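Local coordinates for flavin-nucleotide-binding protein (Azotobacter vinelandii, PDB 6RK0) that binds FAD and heme b and, as the flavocytochrome Anf3, probably acts as a low-potential terminal oxidase associated with the iron-only nitrogenase, at residues Ser16-Val21 with Ile166-Cys171; Asp87-Val92 with Met115-Ala120; Ser93-Leu98 with Ile194-Gln199. One frame throughout, in Å; residues are numbered along the deposited sequence.

Interaction 1: Ser16-Val21 with Ile166-Cys171. With FAD (flavin-adenine dinucleotide), chain G.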
loop_
_atom_site.group_PDB
_atom_site.type_symbol
_atom_site.label_atom_id
_atom_site.label_comp_id
_atom_site.label_asym_id
_atom_site.label_seq_id
_atom_site.Cartn_x
_atom_site.Cartn_y
_atom_site.Cartn_z
ATOM N N SER A 16 -6.171 22.553 -5.316
ATOM C CA SER A 16 -7.490 22.781 -4.739
ATOM C C SER A 16 -7.344 22.891 -3.228
ATOM O O SER A 16 -6.362 22.410 -2.661
ATOM C CB SER A 16 -8.459 21.667 -5.096
ATOM O OG SER A 16 -8.011 20.467 -4.497
ATOM N N ASP A 17 -8.369 23.447 -2.560
ATOM C CA ASP A 17 -8.335 23.464 -1.098
ATOM C C ASP A 17 -8.237 22.053 -0.539
ATOM O O ASP A 17 -7.499 21.822 0.428
ATOM C CB ASP A 17 -9.589 24.146 -0.522
ATOM C CG ASP A 17 -9.616 25.624 -0.743
ATOM O OD1 ASP A 17 -8.592 26.225 -1.155
ATOM O OD2 ASP A 17 -10.685 26.199 -0.509
ATOM N N ARG A 18 -8.946 21.093 -1.133
ATOM C CA ARG A 18 -8.979 19.772 -0.521
ATOM C C ARG A 18 -7.705 18.969 -0.752
ATOM O O ARG A 18 -7.541 17.937 -0.088
ATOM C CB ARG A 18 -10.231 19.002 -0.923
ATOM C CG ARG A 18 -10.266 18.622 -2.343
ATOM C CD ARG A 18 -11.507 17.796 -2.638
ATOM N NE ARG A 18 -11.524 17.409 -4.027
ATOM C CZ ARG A 18 -12.546 16.777 -4.607
ATOM N NH1 ARG A 18 -13.619 16.369 -3.929
ATOM N NH2 ARG A 18 -12.482 16.536 -5.910
ATOM N N THR A 19 -6.791 19.455 -1.594
ATOM C CA THR A 19 -5.477 18.848 -1.765
ATOM C C THR A 19 -4.365 19.633 -1.112
ATOM O O THR A 19 -3.198 19.306 -1.309
ATOM C CB THR A 19 -5.147 18.577 -3.237
ATOM O OG1 THR A 19 -5.298 19.771 -4.012
ATOM C CG2 THR A 19 -5.992 17.430 -3.808
ATOM N N HIS A 20 -4.695 20.617 -0.277
ATOM C CA HIS A 20 -3.662 21.428 0.370
ATOM C C HIS A 20 -3.072 20.693 1.572
ATOM O O HIS A 20 -3.771 20.482 2.574
ATOM C CB HIS A 20 -4.249 22.776 0.779
ATOM C CG HIS A 20 -3.297 23.611 1.575
ATOM N ND1 HIS A 20 -2.145 24.152 1.050
ATOM C CD2 HIS A 20 -3.287 23.917 2.894
ATOM C CE1 HIS A 20 -1.513 24.837 1.989
ATOM N NE2 HIS A 20 -2.171 24.684 3.122
ATOM N N VAL A 21 -1.795 20.309 1.476
ATOM C CA VAL A 21 -1.102 19.633 2.570
ATOM C C VAL A 21 -0.926 20.633 3.705
ATOM O O VAL A 21 -0.307 21.700 3.537
ATOM C CB VAL A 21 0.261 19.109 2.078
ATOM C CG1 VAL A 21 1.059 18.500 3.221
ATOM C CG2 VAL A 21 0.098 18.093 0.974
ATOM N N ILE A 166 -4.987 13.042 -13.307
ATOM C CA ILE A 166 -3.924 13.268 -12.338
ATOM C C ILE A 166 -3.848 14.708 -11.888
ATOM O O ILE A 166 -2.963 15.051 -11.096
ATOM C CB ILE A 166 -2.551 12.757 -12.828
ATOM C CG1 ILE A 166 -1.985 13.660 -13.934
ATOM C CG2 ILE A 166 -2.626 11.322 -13.250
ATOM C CD1 ILE A 166 -0.589 13.258 -14.396
ATOM N N ALA A 167 -4.737 15.592 -12.368
ATOM C CA ALA A 167 -4.549 17.018 -12.133
ATOM C C ALA A 167 -4.757 17.416 -10.674
ATOM O O ALA A 167 -4.052 18.297 -10.176
ATOM C CB ALA A 167 -5.504 17.795 -13.017
ATOM N N GLU A 168 -5.744 16.837 -9.990
ATOM C CA GLU A 168 -6.052 17.262 -8.621
ATOM C C GLU A 168 -5.270 16.350 -7.675
ATOM O O GLU A 168 -5.798 15.406 -7.106
ATOM C CB GLU A 168 -7.551 17.245 -8.346
ATOM C CG GLU A 168 -7.864 18.030 -7.092
ATOM C CD GLU A 168 -9.303 18.010 -6.653
ATOM O OE1 GLU A 168 -10.161 17.365 -7.291
ATOM O OE2 GLU A 168 -9.586 18.624 -5.599
ATOM N N ALA A 169 -3.984 16.646 -7.567
ATOM C CA ALA A 169 -3.026 15.750 -6.904
ATOM C C ALA A 169 -2.202 16.485 -5.861
ATOM O O ALA A 169 -1.739 17.611 -6.077
ATOM C CB ALA A 169 -2.026 15.191 -7.941
ATOM N N SER A 170 -1.947 15.789 -4.756
ATOM C CA SER A 170 -0.972 16.222 -3.764
ATOM C C SER A 170 0.050 15.115 -3.580
ATOM O O SER A 170 -0.309 13.925 -3.535
ATOM C CB SER A 170 -1.633 16.550 -2.435
ATOM O OG SER A 170 -2.404 15.469 -1.959
ATOM N N CYS A 171 1.316 15.504 -3.425
ATOM C CA CYS A 171 2.352 14.561 -3.047
ATOM C C CYS A 171 2.998 14.959 -1.735
ATOM O O CYS A 171 3.073 16.158 -1.407
ATOM C CB CYS A 171 3.475 14.455 -4.070
ATOM S SG CYS A 171 2.966 14.320 -5.772
HETATM P PA FAD G . -3.559 16.983 6.146
HETATM O O1A FAD G . -2.346 17.803 5.915
HETATM O O2A FAD G . -4.599 17.519 7.076
HETATM O O5B FAD G . -4.220 16.601 4.752
HETATM C C5B FAD G . -4.615 17.653 3.846
HETATM C C4B FAD G . -4.354 17.211 2.431
HETATM O O4B FAD G . -2.949 16.919 2.278
HETATM C C3B FAD G . -5.033 15.920 2.004
HETATM O O3B FAD G . -6.400 16.104 1.700
HETATM C C2B FAD G . -4.155 15.474 0.839
HETATM O O2B FAD G . -4.554 16.153 -0.326
HETATM C C1B FAD G . -2.764 15.917 1.295
HETATM N N9A FAD G . -1.995 14.832 1.905
HETATM C C8A FAD G . -1.991 14.424 3.208
HETATM N N7A FAD G . -1.243 13.373 3.420
HETATM C C5A FAD G . -0.733 13.057 2.175
HETATM C C6A FAD G . 0.134 12.030 1.732
HETATM N N6A FAD G . 0.636 11.064 2.525
HETATM N N1A FAD G . 0.431 11.993 0.411
HETATM C C2A FAD G . -0.083 12.929 -0.391
HETATM N N3A FAD G . -0.909 13.935 -0.099
HETATM C C4A FAD G . -1.185 13.949 1.229
HETATM N N1 FAD G . 1.375 9.643 9.279
HETATM C C2 FAD G . 1.210 9.431 10.620
HETATM O O2 FAD G . 0.626 10.251 11.342
HETATM N N3 FAD G . 1.669 8.266 11.195
HETATM C C4 FAD G . 2.301 7.261 10.530
HETATM O O4 FAD G . 2.628 6.217 11.095
HETATM C C4X FAD G . 2.519 7.526 9.125
HETATM N N5 FAD G . 3.172 6.604 8.393
HETATM C C5X FAD G . 3.298 6.833 7.021
HETATM C C6 FAD G . 3.914 5.851 6.223
HETATM C C7 FAD G . 4.035 6.019 4.844
HETATM C C7M FAD G . 4.721 4.960 4.009
HETATM C C8 FAD G . 3.517 7.191 4.249
HETATM C C8M FAD G . 3.546 7.381 2.771
HETATM C C9 FAD G . 2.942 8.175 5.050
HETATM C C9A FAD G . 2.804 8.004 6.414
HETATM N N10 FAD G . 2.226 8.989 7.247
HETATM C C10 FAD G . 1.999 8.733 8.588
HETATM C "C1'" FAD G . 1.715 10.261 6.711
HETATM C "C2'" FAD G . 0.222 10.210 6.440
HETATM O "O2'" FAD G . -0.011 9.578 5.193
HETATM C "C3'" FAD G . -0.364 11.619 6.411
HETATM O "O3'" FAD G . 0.311 12.392 5.429
HETATM C "C4'" FAD G . -0.282 12.330 7.756
HETATM O "O4'" FAD G . -0.806 11.481 8.778
HETATM C "C5'" FAD G . -1.086 13.604 7.746
HETATM O "O5'" FAD G . -2.441 13.319 7.338
HETATM P P FAD G . -3.600 14.372 7.528
HETATM O O1P FAD G . -3.680 14.861 8.950
HETATM O O2P FAD G . -4.852 13.771 6.906
HETATM O O3P FAD G . -3.066 15.541 6.580
#

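Interaction 2: Asp87-Val92 with Met115-Ala120. With FAD (flavin-adenine dinucleotide), chain G.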
loop_
_atom_site.group_PDB
_atom_site.type_symbol
_atom_site.label_atom_id
_atom_site.label_comp_id
_atom_site.label_asym_id
_atom_site.label_seq_id
_atom_site.Cartn_x
_atom_site.Cartn_y
_atom_site.Cartn_z
ATOM N N ASP A 87 -16.936 11.441 -5.756
ATOM C CA ASP A 87 -15.521 11.731 -5.845
ATOM C C ASP A 87 -14.760 10.738 -4.959
ATOM O O ASP A 87 -15.149 10.478 -3.817
ATOM C CB ASP A 87 -15.210 13.154 -5.374
ATOM C CG ASP A 87 -15.627 14.244 -6.349
ATOM O OD1 ASP A 87 -16.305 13.950 -7.365
ATOM O OD2 ASP A 87 -15.289 15.425 -6.089
ATOM N N ILE A 88 -13.683 10.189 -5.506
ATOM C CA ILE A 88 -12.844 9.200 -4.834
ATOM C C ILE A 88 -11.465 9.765 -4.533
ATOM O O ILE A 88 -11.082 10.857 -4.965
ATOM C CB ILE A 88 -12.765 7.896 -5.642
ATOM C CG1 ILE A 88 -12.114 8.135 -7.009
ATOM C CG2 ILE A 88 -14.134 7.222 -5.718
ATOM C CD1 ILE A 88 -11.712 6.877 -7.748
ATOM N N CYS A 89 -10.698 8.960 -3.792
ATOM C CA CYS A 89 -9.281 9.213 -3.552
ATOM C C CYS A 89 -8.530 7.985 -4.040
ATOM O O CYS A 89 -8.823 6.878 -3.608
ATOM C CB CYS A 89 -9.030 9.404 -2.065
ATOM S SG CYS A 89 -7.284 9.649 -1.586
ATOM N N LEU A 90 -7.523 8.187 -4.877
ATOM C CA LEU A 90 -6.619 7.113 -5.306
ATOM C C LEU A 90 -5.247 7.464 -4.729
ATOM O O LEU A 90 -4.665 8.507 -5.068
ATOM C CB LEU A 90 -6.627 6.995 -6.827
ATOM C CG LEU A 90 -5.828 5.829 -7.408
ATOM C CD1 LEU A 90 -6.376 5.450 -8.781
ATOM C CD2 LEU A 90 -4.332 6.166 -7.498
ATOM N N THR A 91 -4.751 6.625 -3.819
ATOM C CA THR A 91 -3.481 6.850 -3.150
ATOM C C THR A 91 -2.450 5.868 -3.664
ATOM O O THR A 91 -2.717 4.661 -3.781
ATOM C CB THR A 91 -3.659 6.717 -1.626
ATOM O OG1 THR A 91 -4.495 7.800 -1.213
ATOM C CG2 THR A 91 -2.321 6.747 -0.893
ATOM N N VAL A 92 -1.239 6.361 -3.917
ATOM C CA VAL A 92 -0.109 5.535 -4.292
ATOM C C VAL A 92 0.996 5.843 -3.314
ATOM O O VAL A 92 1.452 6.988 -3.225
ATOM C CB VAL A 92 0.328 5.804 -5.742
ATOM C CG1 VAL A 92 1.570 4.988 -6.052
ATOM C CG2 VAL A 92 -0.810 5.472 -6.709
ATOM N N MET A 115 -1.760 11.441 -3.663
ATOM C CA MET A 115 -3.208 11.270 -3.612
ATOM C C MET A 115 -3.772 12.009 -4.812
ATOM O O MET A 115 -3.488 13.198 -5.017
ATOM C CB MET A 115 -3.818 11.812 -2.322
ATOM C CG MET A 115 -3.371 11.045 -1.094
ATOM S SD MET A 115 -4.117 11.753 0.378
ATOM C CE MET A 115 -3.347 10.759 1.663
ATOM N N LEU A 116 -4.592 11.310 -5.579
ATOM C CA LEU A 116 -5.362 11.850 -6.699
ATOM C C LEU A 116 -6.819 11.876 -6.319
ATOM O O LEU A 116 -7.378 10.855 -5.880
ATOM C CB LEU A 116 -5.223 10.959 -7.939
ATOM C CG LEU A 116 -3.833 10.636 -8.424
ATOM C CD1 LEU A 116 -3.887 9.789 -9.665
ATOM C CD2 LEU A 116 -2.980 11.881 -8.635
ATOM N N LEU A 117 -7.456 13.036 -6.468
ATOM C CA LEU A 117 -8.849 13.192 -6.081
ATOM C C LEU A 117 -9.712 13.496 -7.299
ATOM O O LEU A 117 -9.262 14.147 -8.252
ATOM C CB LEU A 117 -9.012 14.367 -5.111
ATOM C CG LEU A 117 -8.245 14.239 -3.804
ATOM C CD1 LEU A 117 -8.694 15.279 -2.847
ATOM C CD2 LEU A 117 -8.232 12.814 -3.179
ATOM N N GLY A 118 -10.962 13.079 -7.222
ATOM C CA GLY A 118 -11.945 13.563 -8.179
ATOM C C GLY A 118 -12.876 12.482 -8.660
ATOM O O GLY A 118 -13.058 11.438 -8.041
ATOM N N ARG A 119 -13.508 12.770 -9.793
ATOM C CA ARG A 119 -14.554 11.915 -10.327
ATOM C C ARG A 119 -13.946 11.051 -11.427
ATOM O O ARG A 119 -13.560 11.557 -12.491
ATOM C CB ARG A 119 -15.708 12.760 -10.860
ATOM C CG ARG A 119 -16.941 11.974 -11.251
ATOM C CD ARG A 119 -17.615 11.295 -10.084
ATOM N NE ARG A 119 -17.964 12.207 -9.004
ATOM C CZ ARG A 119 -19.198 12.641 -8.755
ATOM N NH1 ARG A 119 -20.226 12.273 -9.526
ATOM N NH2 ARG A 119 -19.390 13.445 -7.702
ATOM N N ALA A 120 -13.872 9.749 -11.174
ATOM C CA ALA A 120 -13.400 8.810 -12.163
ATOM C C ALA A 120 -14.489 8.572 -13.206
ATOM O O ALA A 120 -15.668 8.867 -12.999
ATOM C CB ALA A 120 -13.011 7.506 -11.471
HETATM P PA FAD G . -3.559 16.983 6.146
HETATM O O1A FAD G . -2.346 17.803 5.915
HETATM O O2A FAD G . -4.599 17.519 7.076
HETATM O O5B FAD G . -4.220 16.601 4.752
HETATM C C5B FAD G . -4.615 17.653 3.846
HETATM C C4B FAD G . -4.354 17.211 2.431
HETATM O O4B FAD G . -2.949 16.919 2.278
HETATM C C3B FAD G . -5.033 15.920 2.004
HETATM O O3B FAD G . -6.400 16.104 1.700
HETATM C C2B FAD G . -4.155 15.474 0.839
HETATM O O2B FAD G . -4.554 16.153 -0.326
HETATM C C1B FAD G . -2.764 15.917 1.295
HETATM N N9A FAD G . -1.995 14.832 1.905
HETATM C C8A FAD G . -1.991 14.424 3.208
HETATM N N7A FAD G . -1.243 13.373 3.420
HETATM C C5A FAD G . -0.733 13.057 2.175
HETATM C C6A FAD G . 0.134 12.030 1.732
HETATM N N6A FAD G . 0.636 11.064 2.525
HETATM N N1A FAD G . 0.431 11.993 0.411
HETATM C C2A FAD G . -0.083 12.929 -0.391
HETATM N N3A FAD G . -0.909 13.935 -0.099
HETATM C C4A FAD G . -1.185 13.949 1.229
HETATM N N1 FAD G . 1.375 9.643 9.279
HETATM C C2 FAD G . 1.210 9.431 10.620
HETATM O O2 FAD G . 0.626 10.251 11.342
HETATM N N3 FAD G . 1.669 8.266 11.195
HETATM C C4 FAD G . 2.301 7.261 10.530
HETATM O O4 FAD G . 2.628 6.217 11.095
HETATM C C4X FAD G . 2.519 7.526 9.125
HETATM N N5 FAD G . 3.172 6.604 8.393
HETATM C C5X FAD G . 3.298 6.833 7.021
HETATM C C6 FAD G . 3.914 5.851 6.223
HETATM C C7 FAD G . 4.035 6.019 4.844
HETATM C C7M FAD G . 4.721 4.960 4.009
HETATM C C8 FAD G . 3.517 7.191 4.249
HETATM C C8M FAD G . 3.546 7.381 2.771
HETATM C C9 FAD G . 2.942 8.175 5.050
HETATM C C9A FAD G . 2.804 8.004 6.414
HETATM N N10 FAD G . 2.226 8.989 7.247
HETATM C C10 FAD G . 1.999 8.733 8.588
HETATM C "C1'" FAD G . 1.715 10.261 6.711
HETATM C "C2'" FAD G . 0.222 10.210 6.440
HETATM O "O2'" FAD G . -0.011 9.578 5.193
HETATM C "C3'" FAD G . -0.364 11.619 6.411
HETATM O "O3'" FAD G . 0.311 12.392 5.429
HETATM C "C4'" FAD G . -0.282 12.330 7.756
HETATM O "O4'" FAD G . -0.806 11.481 8.778
HETATM C "C5'" FAD G . -1.086 13.604 7.746
HETATM O "O5'" FAD G . -2.441 13.319 7.338
HETATM P P FAD G . -3.600 14.372 7.528
HETATM O O1P FAD G . -3.680 14.861 8.950
HETATM O O2P FAD G . -4.852 13.771 6.906
HETATM O O3P FAD G . -3.066 15.541 6.580
#

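Interaction 3: Ser93-Leu98 with Ile194-Gln199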
loop_
_atom_site.group_PDB
_atom_site.type_symbol
_atom_site.label_atom_id
_atom_site.label_comp_id
_atom_site.label_asym_id
_atom_site.label_seq_id
_atom_site.Cartn_x
_atom_site.Cartn_y
_atom_site.Cartn_z
ATOM N N SER A 93 1.447 4.823 -2.584
ATOM C CA SER A 93 2.503 4.984 -1.589
ATOM C C SER A 93 3.686 4.082 -1.912
ATOM O O SER A 93 3.528 2.941 -2.351
ATOM C CB SER A 93 2.037 4.713 -0.169
ATOM O OG SER A 93 1.485 3.464 -0.047
ATOM N N LEU A 94 4.882 4.570 -1.589
ATOM C CA LEU A 94 6.124 3.798 -1.585
ATOM C C LEU A 94 6.853 4.059 -0.289
ATOM O O LEU A 94 7.200 5.208 0.025
ATOM C CB LEU A 94 7.015 4.087 -2.784
ATOM C CG LEU A 94 6.506 3.525 -4.106
ATOM C CD1 LEU A 94 7.262 4.123 -5.269
ATOM C CD2 LEU A 94 6.567 1.996 -4.125
ATOM N N LEU A 95 7.132 2.990 0.452
ATOM C CA LEU A 95 7.936 3.040 1.675
ATOM C C LEU A 95 9.402 2.870 1.301
ATOM O O LEU A 95 9.784 1.855 0.709
ATOM C CB LEU A 95 7.460 1.947 2.629
ATOM C CG LEU A 95 8.288 1.768 3.885
ATOM C CD1 LEU A 95 8.355 3.063 4.737
ATOM C CD2 LEU A 95 7.707 0.614 4.705
ATOM N N ASP A 96 10.239 3.861 1.652
ATOM C CA ASP A 96 11.627 3.909 1.213
ATOM C C ASP A 96 12.652 3.727 2.337
ATOM O O ASP A 96 13.829 3.539 2.047
ATOM C CB ASP A 96 11.928 5.208 0.465
ATOM C CG ASP A 96 11.062 5.393 -0.787
ATOM O OD1 ASP A 96 10.796 4.359 -1.468
ATOM O OD2 ASP A 96 10.676 6.544 -1.112
ATOM N N GLY A 97 12.251 3.797 3.610
ATOM C CA GLY A 97 13.205 3.558 4.680
ATOM C C GLY A 97 12.570 3.810 6.022
ATOM O O GLY A 97 11.580 4.529 6.126
ATOM N N LEU A 98 13.168 3.226 7.062
ATOM C CA LEU A 98 12.826 3.507 8.453
ATOM C C LEU A 98 13.847 4.508 8.995
ATOM O O LEU A 98 15.059 4.284 8.884
ATOM C CB LEU A 98 12.846 2.227 9.282
ATOM C CG LEU A 98 12.455 2.413 10.739
ATOM C CD1 LEU A 98 11.015 2.881 10.899
ATOM C CD2 LEU A 98 12.682 1.143 11.539
ATOM N N ILE A 194 17.298 2.865 7.856
ATOM C CA ILE A 194 17.309 1.520 7.289
ATOM C C ILE A 194 16.600 1.617 5.939
ATOM O O ILE A 194 15.361 1.757 5.910
ATOM C CB ILE A 194 16.630 0.471 8.175
ATOM C CG1 ILE A 194 17.205 0.425 9.571
ATOM C CG2 ILE A 194 16.724 -0.877 7.449
ATOM C CD1 ILE A 194 16.455 -0.503 10.498
ATOM N N PRO A 195 17.318 1.557 4.816
ATOM C CA PRO A 195 16.636 1.655 3.524
ATOM C C PRO A 195 15.764 0.445 3.272
ATOM O O PRO A 195 16.101 -0.681 3.651
ATOM C CB PRO A 195 17.770 1.722 2.501
ATOM C CG PRO A 195 19.015 2.097 3.305
ATOM C CD PRO A 195 18.774 1.463 4.663
ATOM N N ILE A 196 14.644 0.692 2.573
ATOM C CA ILE A 196 13.653 -0.341 2.212
ATOM C C ILE A 196 13.355 -0.147 0.732
ATOM O O ILE A 196 13.182 0.995 0.286
ATOM C CB ILE A 196 12.356 -0.136 3.032
ATOM C CG1 ILE A 196 12.616 -0.332 4.526
ATOM C CG2 ILE A 196 11.204 -1.022 2.500
ATOM C CD1 ILE A 196 11.497 0.187 5.432
ATOM N N ARG A 197 13.220 -1.248 -0.007
ATOM C CA ARG A 197 12.790 -1.149 -1.392
ATOM C C ARG A 197 12.109 -2.442 -1.806
ATOM O O ARG A 197 12.297 -3.496 -1.198
ATOM C CB ARG A 197 13.966 -0.868 -2.328
ATOM C CG ARG A 197 14.966 -1.984 -2.358
ATOM C CD ARG A 197 16.129 -1.622 -3.225
ATOM N NE ARG A 197 17.086 -2.704 -3.282
ATOM C CZ ARG A 197 18.313 -2.582 -3.786
ATOM N NH1 ARG A 197 18.717 -1.424 -4.286
ATOM N NH2 ARG A 197 19.150 -3.609 -3.769
ATOM N N TYR A 198 11.366 -2.369 -2.912
ATOM C CA TYR A 198 10.928 -3.605 -3.553
ATOM C C TYR A 198 12.103 -4.273 -4.260
ATOM O O TYR A 198 12.971 -3.620 -4.834
ATOM C CB TYR A 198 9.833 -3.312 -4.575
ATOM C CG TYR A 198 8.455 -3.166 -4.003
ATOM C CD1 TYR A 198 7.843 -4.229 -3.335
ATOM C CD2 TYR A 198 7.735 -1.985 -4.141
ATOM C CE1 TYR A 198 6.560 -4.129 -2.824
ATOM C CE2 TYR A 198 6.456 -1.877 -3.647
ATOM C CZ TYR A 198 5.852 -2.945 -2.992
ATOM O OH TYR A 198 4.565 -2.857 -2.518
ATOM N N GLN A 199 12.065 -5.603 -4.259
ATOM C CA GLN A 199 13.003 -6.452 -4.983
ATOM C C GLN A 199 12.213 -7.433 -5.835
ATOM O O GLN A 199 11.260 -8.044 -5.371
ATOM C CB GLN A 199 13.861 -7.239 -3.951
ATOM C CG GLN A 199 14.879 -8.165 -4.596
ATOM C CD GLN A 199 15.721 -8.882 -3.579
ATOM O OE1 GLN A 199 15.244 -9.231 -2.495
ATOM N NE2 GLN A 199 16.990 -9.129 -3.930
HETATM O O HOH W 1 3.803 -0.256 -2.202
HETATM O O HOH W 2 12.328 2.233 -1.980
#

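Interaction 1: Ser16-Val21 with Ile166-Cys171
Loop S16-V21 makes a short 3-10 turn at D17 and R18 and lies beside E168-S170, the segment that leads into strand 169-174; T19 CA and S170 CA are 5.6 Å apart, and E168 is the centre of an inverse gamma turn. The extended side chain of E168, CG anti to its backbone N (chi1 -165°), runs out to R18, whose equally extended chain meets it nearly at a right angle. The guanidinium grips the carboxylate side-on: R18 NE bonds E168 OE2 at 2.8 Å, and R18 NH2 bonds E168 OE1 at 2.8 Å and almost straight. A glutamine in place of E168 would probably cost R18 the charge on this side and turn an N-H donor against one of its nitrogens, leaving D87 as the charge partner. S16 OG donates to the anti lone pair of E168 OE2, the one facing away from OE1, at 2.7 Å, so OE2 accepts two bonds. T19 CG2 packs on E168 CG at 3.8 Å. S170 OG donates to FAD N3A and accepts from FAD O2B, both at 2.8 Å, a double role that suits a hydroxyl. The backbone R18 O accepts a hydrogen bond from FAD O3B. Loop and strand form part of the adenosine end of the FAD site in this split-barrel flavoprotein.

Interaction 2: Asp87-Val92 with Met115-Ala120
The open end of the antiparallel beta hairpin of strands 88-100 and 108-118, away from the turn that joins them, is held here, where I88 faces G118 and L90 faces L116 as hydrogen-bonded pairs. L90 N reaches L116 O at 2.9 Å and L116 N returns to L90 O, both nearly straight; I88 and G118 exchange a second pair of bonds. C89 faces L117 between them, and T91 faces M115 one step past L90-L116, both as non-hydrogen-bonded pairs. G118 has backbone angles at which a CB would collide with the carbonyl oxygen of L117, so glycine suits the place. C89 SG, anti to its backbone N (chi1 177°), lies against L117 CD2 at 3.7 Å. Beside it T91 and M115 run side by side, T91 OG1 3.4 Å from M115 CG, while the hydroxyl bonds V57 O of the second subunit.

In this split-barrel flavoprotein the same sheet face meets the cofactor: the long, flexible chain of M115 is extended, and its CE comes 3.5 Å from FAD C5A in the adenine. On the reverse face, I88 CD1 packs on A120 CB at 4.0 Å, and W71 of strand 68-74 touches I88, L90 and A120. Next to the I88-G118 pair, the R119 chain bends at chi2 and chi3 so that NE (2.9 Å) and NH2 (3.1 Å) both grip D87 OD1, the carboxylate turned 71° from the guanidinium plane. D87 OD2 forms a salt bridge with R18 NH1, so this one aspartate serves two arginines.

Interaction 3: Ser93-Leu98 with Ile194-Gln199
I196 buries more surface than any other residue of the contact between strands 88-100 and 192-200, its CB pointing toward the opposite strand. I196 CB lies against the backbone of D96 and G97, with D96 C 3.9 Å away. I196 CG2 approaches L95 O at 3.7 Å, while I196 CG1, anti to the carbonyl carbon (chi1 -64°), passes over G97 CA and carries CD1 to the backbone between G97 and L98. The tip, I196 CD1, also touches L95 CD2 at 3.9 Å. A beta-branched residue fits because its two arms spread along the neighbouring strand, and G97 has no side chain to stand in their way.

D96 and G97 together face N110 of strand 108-118, a classic beta bulge. G97, the second residue of the bulge, pairs with P195 in antiparallel, non-hydrogen-bonded fashion, where the proline's missing N-H costs no bond across these strands. L98, which lines the heme pocket, and I194 form a hydrogen-bonded pair: I194 N reaches L98 O at 2.8 Å and L98 N returns to I194 O. I196 N bonds D96 O at 3.0 Å, coming from well above the carbonyl plane.

At the bulge a water donates to D96 OD1 and I196 O, while D96 also makes a salt bridge with R112. Toward S93 the strands spread apart; L94 CD2 meets the edge of the Y198 ring, 3.9 Å from Y198 CE2, and a second water links Y198 OH with S93 O. The ring also stacks on Y198 of the second subunit, where residues 196-199 extend the sheet across the interface.

From the N terminus, the first segment met is 16-21, whose partner at 166-171 comes 145 residues later, so interaction 1 closes a long loop. Interaction 2, a hairpin contact spanning 23 residues, falls wholly within that loop, and the two meet through the neighbouring strands 108-118 and 169-174, sharing one FAD. Interaction 3 starts where segment 87-92 ends, on the same strand 88-100, but its partner 194-199 lies beyond both earlier contacts; it therefore crosses interactions 1 and 2. Strand 88-100 thus links the adenosine end of the FAD site to strand 192-200, with interactions 2 and 3 on opposite sides of the chain's centre and both touching the second subunit.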